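Local coordinates for protein diaminobutyrate-pyruvate transaminase and L-2,4-diaminobutyrate decarboxylase (Vibrio parahaemolyticus, PDB 2QMA) that probably decarboxylates L-2,4-diaminobutyrate with pyridoxal 5'-phosphate, this chain being the C-terminal decarboxylase part of a longer protein that also carries a transaminase, at residues A[38-43]-A[82-87]; A[46-51]-A[90-95]; A[209-214]-A[261-266]; A[230-233]-A[239-242]; A[408-413]-A[484-489]. All coordinates share one frame; numbering follows the deposited sequence. Where two conformers were deposited one is given.

Along the chain, contacts 1 and 2 come first. Both join helix 32-51 to helix 80-92, their centres are 11 Å apart, and both border the second subunit. Contacts 3 and 4, with centres 9 Å apart, reach the large mixed sheet; contact 4 is nested inside the loop that contact 3 closes, and a probable hydrogen bond from K209 N to V232 O (3.1 Å) joins them. Contact 5 comes last and pairs helices 389-411 and 479-495, about 31 Å between centres from contact 3. The layout thus places paired helices at the dimer contact, the sheet near the predicted cofactor lysine, and the C-terminal helices on the small antiparallel sheet.

Contact 1: A[38-43]-A[82-87]; sequences MSHTTS and SVIDDV
H40 reaches D85 through its NE2 nitrogen, which donates to OD1 at 2.8 Å with an N-H...O angle of 155°. The acceptor lies close to the imidazole plane, but the ring meets the carboxylate from above rather than in its plane, the two planes being 39° apart. At the same ring edge, H40 CD2 rests on I84 CG2 (3.7 Å). Next to it, I84 CD1 comes to 3.2 Å from T41 OG1, which spends its hydrogen bond on V37 O, one turn back in its own helix. The imidazole can span the gap because H40 CG stands anti to the backbone N (chi1 -168°), stretched across toward helix 80-92. Behind these side chains the helix segments run nearly parallel, with axes 10.0 Å apart and inclined by 18°. M382 of the second subunit packs on I84 and V116 of that subunit on M38, so the apolar side of this helix pair contributes to the dimer contact. On the more exposed side, the carboxylate would probably raise the basicity of H40, and its bond fixes the rotation of the imidazole about its CB-CG bond.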
# COMPACT_ATOMS: atom_id res chain seq x y z
N MSE A 38 -12.33 -0.62 20.84
CA MSE A 38 -12.07 0.62 20.14
C MSE A 38 -12.17 1.80 21.09
O MSE A 38 -11.32 2.67 21.04
CB MSE A 38 -13.06 0.76 18.99
CG MSE A 38 -12.89 -0.30 17.89
SE MSE A 38 -11.06 -0.81 17.43
CE MSE A 38 -11.33 -2.76 17.37
N SER A 39 -13.20 1.83 21.95
CA SER A 39 -13.29 2.88 22.96
C SER A 39 -12.06 2.86 23.90
O SER A 39 -11.51 3.91 24.22
CB SER A 39 -14.61 2.78 23.74
OG SER A 39 -15.69 3.30 22.95
N HIS A 40 -11.63 1.66 24.32
CA HIS A 40 -10.37 1.47 25.07
C HIS A 40 -9.18 2.09 24.33
O HIS A 40 -8.38 2.82 24.92
CB HIS A 40 -10.09 -0.02 25.34
CG HIS A 40 -8.99 -0.24 26.33
ND1 HIS A 40 -9.21 -0.29 27.69
CD2 HIS A 40 -7.65 -0.38 26.17
CE1 HIS A 40 -8.06 -0.46 28.32
NE2 HIS A 40 -7.09 -0.52 27.42
N THR A 41 -9.07 1.77 23.04
CA THR A 41 -7.93 2.19 22.23
C THR A 41 -7.97 3.71 22.07
O THR A 41 -6.94 4.36 22.15
CB THR A 41 -7.96 1.50 20.83
OG1 THR A 41 -8.10 0.09 21.00
CG2 THR A 41 -6.68 1.77 20.06
N THR A 42 -9.16 4.27 21.85
CA THR A 42 -9.32 5.73 21.70
C THR A 42 -8.88 6.42 23.00
O THR A 42 -8.13 7.42 22.98
CB THR A 42 -10.79 6.09 21.30
OG1 THR A 42 -11.04 5.66 19.95
CG2 THR A 42 -11.06 7.62 21.37
N SER A 43 -9.30 5.85 24.13
CA SER A 43 -8.90 6.33 25.44
C SER A 43 -7.37 6.26 25.63
O SER A 43 -6.76 7.22 26.11
CB SER A 43 -9.62 5.56 26.55
OG SER A 43 -9.08 5.93 27.78
N SER A 82 -5.08 -5.30 27.43
CA SER A 82 -3.75 -5.15 28.05
C SER A 82 -2.65 -4.99 26.98
O SER A 82 -1.70 -4.23 27.18
CB SER A 82 -3.43 -6.24 29.10
OG SER A 82 -3.19 -7.52 28.54
N VAL A 83 -2.80 -5.68 25.85
CA VAL A 83 -1.86 -5.56 24.74
C VAL A 83 -1.91 -4.14 24.18
O VAL A 83 -0.85 -3.55 23.85
CB VAL A 83 -2.18 -6.57 23.62
CG1 VAL A 83 -1.24 -6.33 22.43
CG2 VAL A 83 -2.08 -8.05 24.13
N ILE A 84 -3.12 -3.59 24.08
CA ILE A 84 -3.33 -2.20 23.69
C ILE A 84 -2.60 -1.28 24.68
O ILE A 84 -1.97 -0.32 24.26
CB ILE A 84 -4.83 -1.83 23.62
CG1 ILE A 84 -5.46 -2.44 22.35
CG2 ILE A 84 -5.03 -0.32 23.58
CD1 ILE A 84 -6.99 -2.56 22.44
N ASP A 85 -2.69 -1.57 25.98
CA ASP A 85 -2.06 -0.74 27.02
C ASP A 85 -0.55 -0.77 26.83
O ASP A 85 0.11 0.26 26.90
CB ASP A 85 -2.34 -1.31 28.42
CG ASP A 85 -3.73 -1.02 28.92
OD1 ASP A 85 -4.45 -0.16 28.35
OD2 ASP A 85 -4.09 -1.68 29.93
N ASP A 86 -0.03 -1.97 26.61
CA ASP A 86 1.39 -2.23 26.41
C ASP A 86 1.93 -1.51 25.18
O ASP A 86 3.03 -0.98 25.24
CB ASP A 86 1.64 -3.74 26.24
CG ASP A 86 1.50 -4.50 27.55
OD1 ASP A 86 1.29 -3.85 28.58
OD2 ASP A 86 1.57 -5.74 27.55
N VAL A 87 1.20 -1.54 24.08
CA VAL A 87 1.65 -0.82 22.86
C VAL A 87 1.56 0.67 23.04
O VAL A 87 2.44 1.39 22.60
CB VAL A 87 0.94 -1.26 21.57
CG1 VAL A 87 1.33 -2.69 21.21
CG2 VAL A 87 -0.54 -1.15 21.69

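Contact 2: A[46-51]-A[90-95]; sequences KSVFEQ and LVAKNA
V48 and K93 mark the closest approach of the two backbones, their CA atoms 6.0 Å apart, where the late turns of helix 32-51 pass the end of helix 80-92. Residues 90-92 form a wider pi-type turn, and the chain then bends through a type I beta turn from A92 to A95, in which A95 N donates to A92 O at 3.2 Å. Across the gap the contact is made by V48. Its CG1 methyl, anti to the backbone N (chi1 170°), meets A92 CB at 4.1 Å and comes over the backbone of the turn, 4.2 Å from K93 N. On the other branch, V48 CG2 lies 4.2 Å from A92 CB, so the valine fork straddles the single methyl of the alanine. F97 also touches V48. The bent segment is held by polar groups of its own: N94 ND2 donates to L90 O at 3.0 Å with an angle of 159°, and L90 O lies near the plane of the N94 amide, while N94 OD1 takes a hydrogen bond from S57 OG. The second subunit adds further ties, for its S137 and S136 hydroxyls bond to V91 O and N94 O, and its I24 packs on F49. No hydrogen bond crosses between 46-51 and 90-95. The joint is thus one of dispersion and shape, methyl groups over a turn, whereas the directional bonds lie within each segment or go to other partners, such as S57 and the second subunit.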
# COMPACT_ATOMS: atom_id res chain seq x y z
N LYS A 46 -5.69 8.99 23.63
CA LYS A 46 -5.91 10.28 24.25
C LYS A 46 -4.87 10.51 25.36
O LYS A 46 -4.21 11.56 25.41
CB LYS A 46 -7.33 10.33 24.82
CG LYS A 46 -7.71 11.69 25.47
CD LYS A 46 -9.18 11.75 25.72
CE LYS A 46 -9.53 12.97 26.56
NZ LYS A 46 -10.91 13.44 26.25
N SER A 47 -4.71 9.52 26.23
CA SER A 47 -3.73 9.58 27.32
C SER A 47 -2.33 9.81 26.78
O SER A 47 -1.54 10.58 27.34
CB SER A 47 -3.73 8.29 28.15
OG SER A 47 -2.74 8.35 29.17
N VAL A 48 -2.02 9.14 25.67
CA VAL A 48 -0.70 9.27 25.05
C VAL A 48 -0.51 10.72 24.57
O VAL A 48 0.45 11.39 24.98
CB VAL A 48 -0.49 8.24 23.89
CG1 VAL A 48 0.77 8.57 23.12
CG2 VAL A 48 -0.48 6.83 24.44
N PHE A 49 -1.44 11.20 23.74
CA PHE A 49 -1.35 12.56 23.18
C PHE A 49 -1.25 13.62 24.30
O PHE A 49 -0.47 14.57 24.21
CB PHE A 49 -2.55 12.85 22.29
CG PHE A 49 -2.47 12.18 20.94
CD1 PHE A 49 -1.36 12.40 20.12
CD2 PHE A 49 -3.50 11.39 20.47
CE1 PHE A 49 -1.27 11.80 18.83
CE2 PHE A 49 -3.44 10.79 19.20
CZ PHE A 49 -2.33 10.99 18.39
N GLU A 50 -2.01 13.41 25.38
CA GLU A 50 -2.02 14.37 26.49
C GLU A 50 -0.68 14.48 27.18
O GLU A 50 -0.30 15.55 27.60
CB GLU A 50 -3.11 14.03 27.49
CG GLU A 50 -4.48 14.42 26.99
CD GLU A 50 -5.61 13.95 27.90
OE1 GLU A 50 -5.35 13.17 28.84
OE2 GLU A 50 -6.76 14.34 27.63
N GLN A 51 0.05 13.36 27.24
CA GLN A 51 1.32 13.31 27.97
C GLN A 51 2.51 13.66 27.07
O GLN A 51 3.63 13.81 27.56
CB GLN A 51 1.54 11.94 28.62
CG GLN A 51 0.69 11.68 29.86
CD GLN A 51 1.07 10.40 30.61
OE1 GLN A 51 1.99 10.40 31.44
NE2 GLN A 51 0.35 9.32 30.33
N LEU A 90 4.77 1.45 25.16
CA LEU A 90 6.10 1.23 24.61
C LEU A 90 6.25 1.80 23.18
O LEU A 90 7.26 2.42 22.83
CB LEU A 90 6.42 -0.29 24.64
CG LEU A 90 7.76 -0.75 24.05
CD1 LEU A 90 8.91 -0.15 24.87
CD2 LEU A 90 7.82 -2.30 23.97
N VAL A 91 5.23 1.59 22.37
CA VAL A 91 5.33 1.94 20.96
C VAL A 91 4.89 3.41 20.75
O VAL A 91 5.68 4.26 20.26
CB VAL A 91 4.54 0.92 20.12
CG1 VAL A 91 4.60 1.26 18.58
CG2 VAL A 91 5.07 -0.51 20.36
N ALA A 92 3.65 3.72 21.17
CA ALA A 92 3.04 5.02 20.90
C ALA A 92 3.77 6.13 21.63
O ALA A 92 4.10 7.15 21.03
CB ALA A 92 1.54 5.00 21.29
N LYS A 93 4.00 5.94 22.94
CA LYS A 93 4.71 6.94 23.74
C LYS A 93 6.08 7.34 23.14
O LYS A 93 6.53 8.47 23.35
CB LYS A 93 4.88 6.43 25.18
CG LYS A 93 5.43 7.44 26.14
CD LYS A 93 5.38 6.90 27.60
CE LYS A 93 5.78 7.99 28.59
NZ LYS A 93 6.17 7.41 29.93
N ASN A 94 6.73 6.40 22.44
CA ASN A 94 8.07 6.62 21.89
C ASN A 94 8.13 6.84 20.36
O ASN A 94 9.18 6.66 19.75
CB ASN A 94 9.01 5.50 22.29
CG ASN A 94 9.23 5.43 23.82
OD1 ASN A 94 9.66 6.41 24.43
ND2 ASN A 94 8.90 4.30 24.42
N ALA A 95 7.00 7.21 19.78
CA ALA A 95 6.86 7.45 18.34
C ALA A 95 7.29 8.89 17.98
O ALA A 95 7.62 9.69 18.84
CB ALA A 95 5.43 7.22 17.93

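Contact 3: A[209-214]-A[261-266]; sequences KKSHFT and AIVGTA
S211 and T265 both set their hydroxyls anti to the carbonyl carbon, with chi1 of -69° and -59°, and this brings S211 OG and T265 OG1 near each other across the contact. The two oxygens lie 3.4 Å apart, and a water fills the corner between them. That water is 2.7 Å from S211 OG, accepts from T265 OG1 at 2.9 Å and donates to V263 O at 2.6 Å. S211 OG is held in addition by S208 N, at the end of strand 203-208. The strands concerned, 203-208 and 258-265, are parallel neighbours in the mixed seven-stranded sheet of order 1-7-6-5-4-2-3, as in the large domain of fold-type I pyridoxal-phosphate enzymes; the loop 209-214 leaves one strand and folds over the C-terminal end of the other. At the C-terminal end of its strand, T265 lies about 10 Å, side chain to side chain, from K325, the predicted attachment point of the cofactor, which is not attached here. A second water accepts from H212 N at 2.7 Å and donates to T265 OG1 at 2.9 Å, giving this one hydroxyl a donating and an accepting water bond.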
# COMPACT_ATOMS: atom_id res chain seq x y z
N LYS A 209 17.98 17.60 -12.15
CA LYS A 209 18.82 17.15 -11.04
C LYS A 209 18.09 17.15 -9.69
O LYS A 209 18.53 16.46 -8.75
CB LYS A 209 20.11 17.98 -11.00
CG LYS A 209 20.87 17.94 -12.35
CD LYS A 209 22.37 17.73 -12.16
CE LYS A 209 22.68 16.22 -12.09
NZ LYS A 209 24.17 15.94 -12.01
N LYS A 210 17.00 17.91 -9.57
CA LYS A 210 16.25 17.96 -8.32
C LYS A 210 14.96 17.09 -8.31
O LYS A 210 14.16 17.22 -7.36
CB LYS A 210 15.95 19.42 -7.90
CG LYS A 210 17.15 20.29 -7.57
CD LYS A 210 17.78 19.95 -6.21
CE LYS A 210 18.90 20.89 -5.84
NZ LYS A 210 19.87 20.21 -4.91
N SER A 211 14.76 16.23 -9.32
CA SER A 211 13.56 15.39 -9.38
C SER A 211 13.70 14.35 -8.28
O SER A 211 14.82 14.10 -7.81
CB SER A 211 13.41 14.68 -10.74
OG SER A 211 13.11 15.57 -11.80
N HIS A 212 12.58 13.74 -7.87
CA HIS A 212 12.63 12.67 -6.85
C HIS A 212 13.34 11.41 -7.37
O HIS A 212 13.19 11.04 -8.52
CB HIS A 212 11.23 12.35 -6.30
CG HIS A 212 11.28 11.64 -4.99
ND1 HIS A 212 11.06 10.28 -4.87
CD2 HIS A 212 11.58 12.08 -3.74
CE1 HIS A 212 11.18 9.92 -3.60
NE2 HIS A 212 11.52 10.99 -2.90
N PHE A 213 14.15 10.79 -6.50
CA PHE A 213 14.99 9.68 -6.95
C PHE A 213 14.17 8.45 -7.31
O PHE A 213 14.72 7.48 -7.82
CB PHE A 213 16.10 9.34 -5.94
CG PHE A 213 17.28 8.61 -6.56
CD1 PHE A 213 18.35 9.31 -7.10
CD2 PHE A 213 17.28 7.20 -6.65
CE1 PHE A 213 19.43 8.64 -7.69
CE2 PHE A 213 18.35 6.52 -7.23
CZ PHE A 213 19.42 7.24 -7.75
N THR A 214 12.85 8.50 -7.09
CA THR A 214 12.00 7.43 -7.60
C THR A 214 11.96 7.45 -9.15
O THR A 214 11.39 6.53 -9.75
CB THR A 214 10.55 7.39 -7.01
OG1 THR A 214 9.92 8.68 -7.12
CG2 THR A 214 10.56 6.93 -5.53
N ALA A 261 10.05 10.19 -22.44
CA ALA A 261 9.28 10.72 -21.34
C ALA A 261 10.03 11.82 -20.63
O ALA A 261 11.27 11.79 -20.55
CB ALA A 261 8.96 9.61 -20.28
N ILE A 262 9.26 12.71 -20.02
CA ILE A 262 9.91 13.84 -19.31
C ILE A 262 9.17 14.04 -18.01
O ILE A 262 7.94 14.07 -18.00
CB ILE A 262 9.94 15.16 -20.17
CG1 ILE A 262 10.71 16.25 -19.38
CG2 ILE A 262 8.53 15.62 -20.56
CD1 ILE A 262 11.33 17.36 -20.29
N VAL A 263 9.91 14.21 -16.91
CA VAL A 263 9.26 14.40 -15.65
C VAL A 263 9.28 15.89 -15.25
O VAL A 263 10.37 16.49 -15.10
CB VAL A 263 9.88 13.51 -14.53
CG1 VAL A 263 9.26 13.80 -13.19
CG2 VAL A 263 9.71 12.01 -14.89
N GLY A 264 8.08 16.47 -15.09
CA GLY A 264 7.97 17.82 -14.52
C GLY A 264 7.69 17.71 -13.04
O GLY A 264 6.76 17.01 -12.64
N THR A 265 8.47 18.37 -12.19
CA THR A 265 8.25 18.15 -10.72
C THR A 265 7.48 19.37 -10.19
O THR A 265 7.92 20.50 -10.40
CB THR A 265 9.60 17.88 -9.93
OG1 THR A 265 10.24 16.71 -10.49
CG2 THR A 265 9.36 17.63 -8.44
N ALA A 266 6.30 19.15 -9.60
CA ALA A 266 5.51 20.22 -8.99
C ALA A 266 5.71 20.14 -7.48
O ALA A 266 4.92 19.54 -6.77
CB ALA A 266 3.96 20.16 -9.41
O HOH W 1 11.54 17.43 -12.99
O HOH W 2 10.26 14.17 -9.12

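Contact 4: A[230-233]-A[239-242]; sequences MTVD and TMDI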
# COMPACT_ATOMS: atom_id res chain seq x y z
N MSE A 230 18.14 10.79 -18.10
CA MSE A 230 18.93 11.88 -18.66
C MSE A 230 18.62 13.11 -17.82
O MSE A 230 17.49 13.60 -17.83
CB MSE A 230 18.40 12.11 -20.07
CG MSE A 230 19.39 12.15 -21.10
SE MSE A 230 18.36 12.34 -22.76
CE MSE A 230 19.59 13.57 -23.29
N THR A 231 19.58 13.61 -17.06
CA THR A 231 19.25 14.71 -16.17
C THR A 231 19.57 16.06 -16.84
O THR A 231 20.48 16.18 -17.68
CB THR A 231 19.93 14.61 -14.79
OG1 THR A 231 21.33 14.88 -14.96
CG2 THR A 231 19.73 13.22 -14.13
N VAL A 232 18.78 17.06 -16.50
CA VAL A 232 18.99 18.41 -16.99
C VAL A 232 19.34 19.28 -15.79
O VAL A 232 18.79 19.08 -14.70
CB VAL A 232 17.70 18.96 -17.68
CG1 VAL A 232 17.92 20.36 -18.26
CG2 VAL A 232 17.24 17.99 -18.78
N ASP A 233 20.22 20.26 -15.98
CA ASP A 233 20.61 21.14 -14.89
C ASP A 233 19.39 21.81 -14.27
O ASP A 233 18.41 22.07 -14.97
CB ASP A 233 21.55 22.23 -15.40
CG ASP A 233 22.91 21.68 -15.80
OD1 ASP A 233 23.23 20.54 -15.39
OD2 ASP A 233 23.66 22.39 -16.51
N THR A 239 14.23 24.71 -9.63
CA THR A 239 13.46 24.41 -10.85
C THR A 239 14.37 23.87 -11.98
O THR A 239 15.57 24.16 -12.04
CB THR A 239 12.70 25.67 -11.34
OG1 THR A 239 13.63 26.69 -11.68
CG2 THR A 239 11.76 26.23 -10.24
N MSE A 240 13.80 23.10 -12.91
CA MSE A 240 14.56 22.60 -14.07
C MSE A 240 15.04 23.80 -14.91
O MSE A 240 14.24 24.74 -15.18
CB MSE A 240 13.64 21.73 -14.95
CG MSE A 240 14.43 20.98 -16.03
SE MSE A 240 13.25 20.10 -17.27
CE MSE A 240 12.71 18.59 -16.23
N ASP A 241 16.32 23.81 -15.31
CA ASP A 241 16.80 24.86 -16.25
C ASP A 241 16.30 24.62 -17.68
O ASP A 241 16.90 23.83 -18.44
CB ASP A 241 18.35 25.02 -16.24
CG ASP A 241 18.82 26.28 -17.00
OD1 ASP A 241 18.02 26.89 -17.75
OD2 ASP A 241 19.99 26.67 -16.84
N ILE A 242 15.25 25.33 -18.12
CA ILE A 242 14.68 25.08 -19.48
C ILE A 242 15.51 25.71 -20.61
O ILE A 242 15.26 25.43 -21.77
CB ILE A 242 13.17 25.49 -19.60
CG1 ILE A 242 13.00 27.03 -19.63
CG2 ILE A 242 12.39 24.84 -18.44
CD1 ILE A 242 11.58 27.59 -20.02
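D233, V232 and D241 account for most of the surface buried here, and they meet where the chain returns toward the end of strand 229-232. D241 N donates to D233 O at 2.7 Å, with an N-H...O angle of 157° and a donor tilted 18° from the carbonyl plane. The same carbonyl oxygen lies 3.2 Å from D241 CB, so the first carbon of the side chain presses against the acceptor that the backbone N-H uses. Beside it the CB atoms of D233 and D241 lie 4.3 Å apart. Their carboxylates stay apart, with D233 OD2 and D241 OD2 5.6 Å from each other. In D241 the carboxylate carbon is anti to the backbone N (chi1 -169°), and OD1 turns to T243 OG1, its hydrogen-bond partner further along the loop. V232 covers the inner side: its CG1 methyl reaches D241 O at 3.6 Å, and its CB lies 4.2 Å from M240 CG, where the selenomethionine chain crosses it. L245, at the start of helix 245-254, touches both V232 and M240, and D275 accepts from M240 N. The contact thus joins the outermost strand of the mixed sheet to the connection that leads into that helix. Because the carbonyl of the first residue beyond the strand, D233, is occupied by D241 N, the loop is tied back onto its own strand. The like charges of D233 and D241 would be expected to repel weakly, and solvent around the exposed D233 would probably screen much of it.

Contact 5: A[408-413]-A[484-489]; sequences DMIRTN and SLLSKI
I410 and L486 are the nearest backbone pair, with CA atoms 8.3 Å apart, so segments 408-413 and 484-489 meet through side chains. L486 faces two partners. Its CG stands anti to the carbonyl carbon (chi1 -66°), and its methyls meet them differently: CD1 touches M409 SE at 3.5 Å and also lies 4.0 Å from I410 CG1, while CD2 meets I410 alone, 3.9 Å from that same CG1. The selenium comes to L486 CD1 because the selenomethionine chain runs out anti at both chi1 (-176°) and chi2 (-165°). The bend at chi3 only sets the direction of CE, and this terminal methyl turns away from CD1, leaving the selenium to make the contact. The M409 and L486 side chains cross at a slant; those of I410 and L486 meet at about a right angle, I410 CD1 adding a further contact to L486 CD2 at 4.2 Å. Beneath these side chains lies the four-stranded antiparallel sheet of the C-terminal region, which with the two helices forms an alpha/beta layer like the small domain of fold-type I enzymes. Within segment 408-413, R411 grips D408 side-on, NE and NH2 both donating to OD1 as part of a salt bridge. Toward the sheet, I410 packs on F416, L418, V427 and F429, and L486 on F429 and F470, so both helices seal apolar residues onto the same strands.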
# COMPACT_ATOMS: atom_id res chain seq x y z
N ASP A 408 12.11 35.36 6.36
CA ASP A 408 12.46 36.73 6.79
C ASP A 408 13.00 36.78 8.21
O ASP A 408 13.95 37.51 8.51
CB ASP A 408 11.25 37.67 6.69
CG ASP A 408 11.00 38.15 5.28
OD1 ASP A 408 11.93 38.06 4.44
OD2 ASP A 408 9.87 38.61 5.01
N MSE A 409 12.38 36.01 9.10
CA MSE A 409 12.80 35.95 10.48
C MSE A 409 14.23 35.41 10.58
O MSE A 409 15.03 35.92 11.38
CB MSE A 409 11.80 35.08 11.25
CG MSE A 409 12.02 34.96 12.76
SE MSE A 409 10.91 33.44 13.37
CE MSE A 409 9.28 33.99 12.50
N ILE A 410 14.56 34.40 9.76
CA ILE A 410 15.92 33.84 9.74
C ILE A 410 16.93 34.85 9.14
O ILE A 410 18.06 34.99 9.62
CB ILE A 410 15.94 32.50 9.03
CG1 ILE A 410 15.19 31.47 9.89
CG2 ILE A 410 17.37 32.00 8.75
CD1 ILE A 410 14.85 30.20 9.17
N ARG A 411 16.48 35.58 8.11
CA ARG A 411 17.29 36.57 7.40
C ARG A 411 17.84 37.65 8.32
O ARG A 411 18.98 38.09 8.17
CB ARG A 411 16.44 37.22 6.30
CG ARG A 411 17.22 37.95 5.23
CD ARG A 411 16.30 38.83 4.37
NE ARG A 411 15.11 38.13 3.89
CZ ARG A 411 15.11 37.21 2.93
NH1 ARG A 411 16.26 36.89 2.36
NH2 ARG A 411 13.97 36.61 2.55
N THR A 412 17.02 38.07 9.30
CA THR A 412 17.35 39.20 10.17
C THR A 412 17.91 38.75 11.54
O THR A 412 18.15 39.56 12.44
CB THR A 412 16.13 40.14 10.31
OG1 THR A 412 15.08 39.46 11.00
CG2 THR A 412 15.62 40.54 8.91
N ASN A 413 18.14 37.44 11.64
CA ASN A 413 18.72 36.84 12.83
C ASN A 413 20.16 36.46 12.56
O ASN A 413 20.44 35.55 11.75
CB ASN A 413 17.89 35.63 13.27
CG ASN A 413 18.36 35.04 14.58
OD1 ASN A 413 19.53 34.72 14.76
ND2 ASN A 413 17.43 34.87 15.50
N SER A 484 10.40 30.37 19.08
CA SER A 484 10.86 29.37 20.04
C SER A 484 11.66 28.20 19.40
O SER A 484 12.61 27.71 20.04
CB SER A 484 9.68 28.85 20.86
OG SER A 484 9.97 27.58 21.37
N LEU A 485 11.25 27.75 18.20
CA LEU A 485 11.99 26.72 17.48
C LEU A 485 13.41 27.19 17.14
O LEU A 485 14.39 26.50 17.41
CB LEU A 485 11.22 26.23 16.23
CG LEU A 485 11.88 25.09 15.43
CD1 LEU A 485 12.28 23.91 16.35
CD2 LEU A 485 10.90 24.64 14.36
N LEU A 486 13.55 28.41 16.62
CA LEU A 486 14.88 28.97 16.34
C LEU A 486 15.71 29.18 17.63
O LEU A 486 16.91 28.97 17.63
CB LEU A 486 14.76 30.28 15.56
CG LEU A 486 14.20 30.13 14.15
CD1 LEU A 486 13.84 31.52 13.63
CD2 LEU A 486 15.24 29.51 13.25
N SER A 487 15.05 29.61 18.70
CA SER A 487 15.71 29.73 20.00
C SER A 487 16.27 28.38 20.50
O SER A 487 17.39 28.32 20.96
CB SER A 487 14.76 30.32 21.03
OG SER A 487 15.51 30.65 22.20
N LYS A 488 15.46 27.32 20.37
CA LYS A 488 15.83 25.95 20.76
C LYS A 488 17.03 25.50 19.98
O LYS A 488 17.94 24.88 20.54
CB LYS A 488 14.69 24.97 20.42
CG LYS A 488 13.48 25.08 21.29
CD LYS A 488 12.45 24.04 20.86
CE LYS A 488 11.05 24.60 20.92
NZ LYS A 488 10.45 24.61 22.26
N ILE A 489 17.03 25.78 18.67
CA ILE A 489 18.15 25.43 17.81
C ILE A 489 19.43 26.21 18.16
O ILE A 489 20.53 25.65 18.18
CB ILE A 489 17.82 25.57 16.31
CG1 ILE A 489 16.70 24.59 15.93
CG2 ILE A 489 19.08 25.33 15.46
CD1 ILE A 489 16.02 24.92 14.61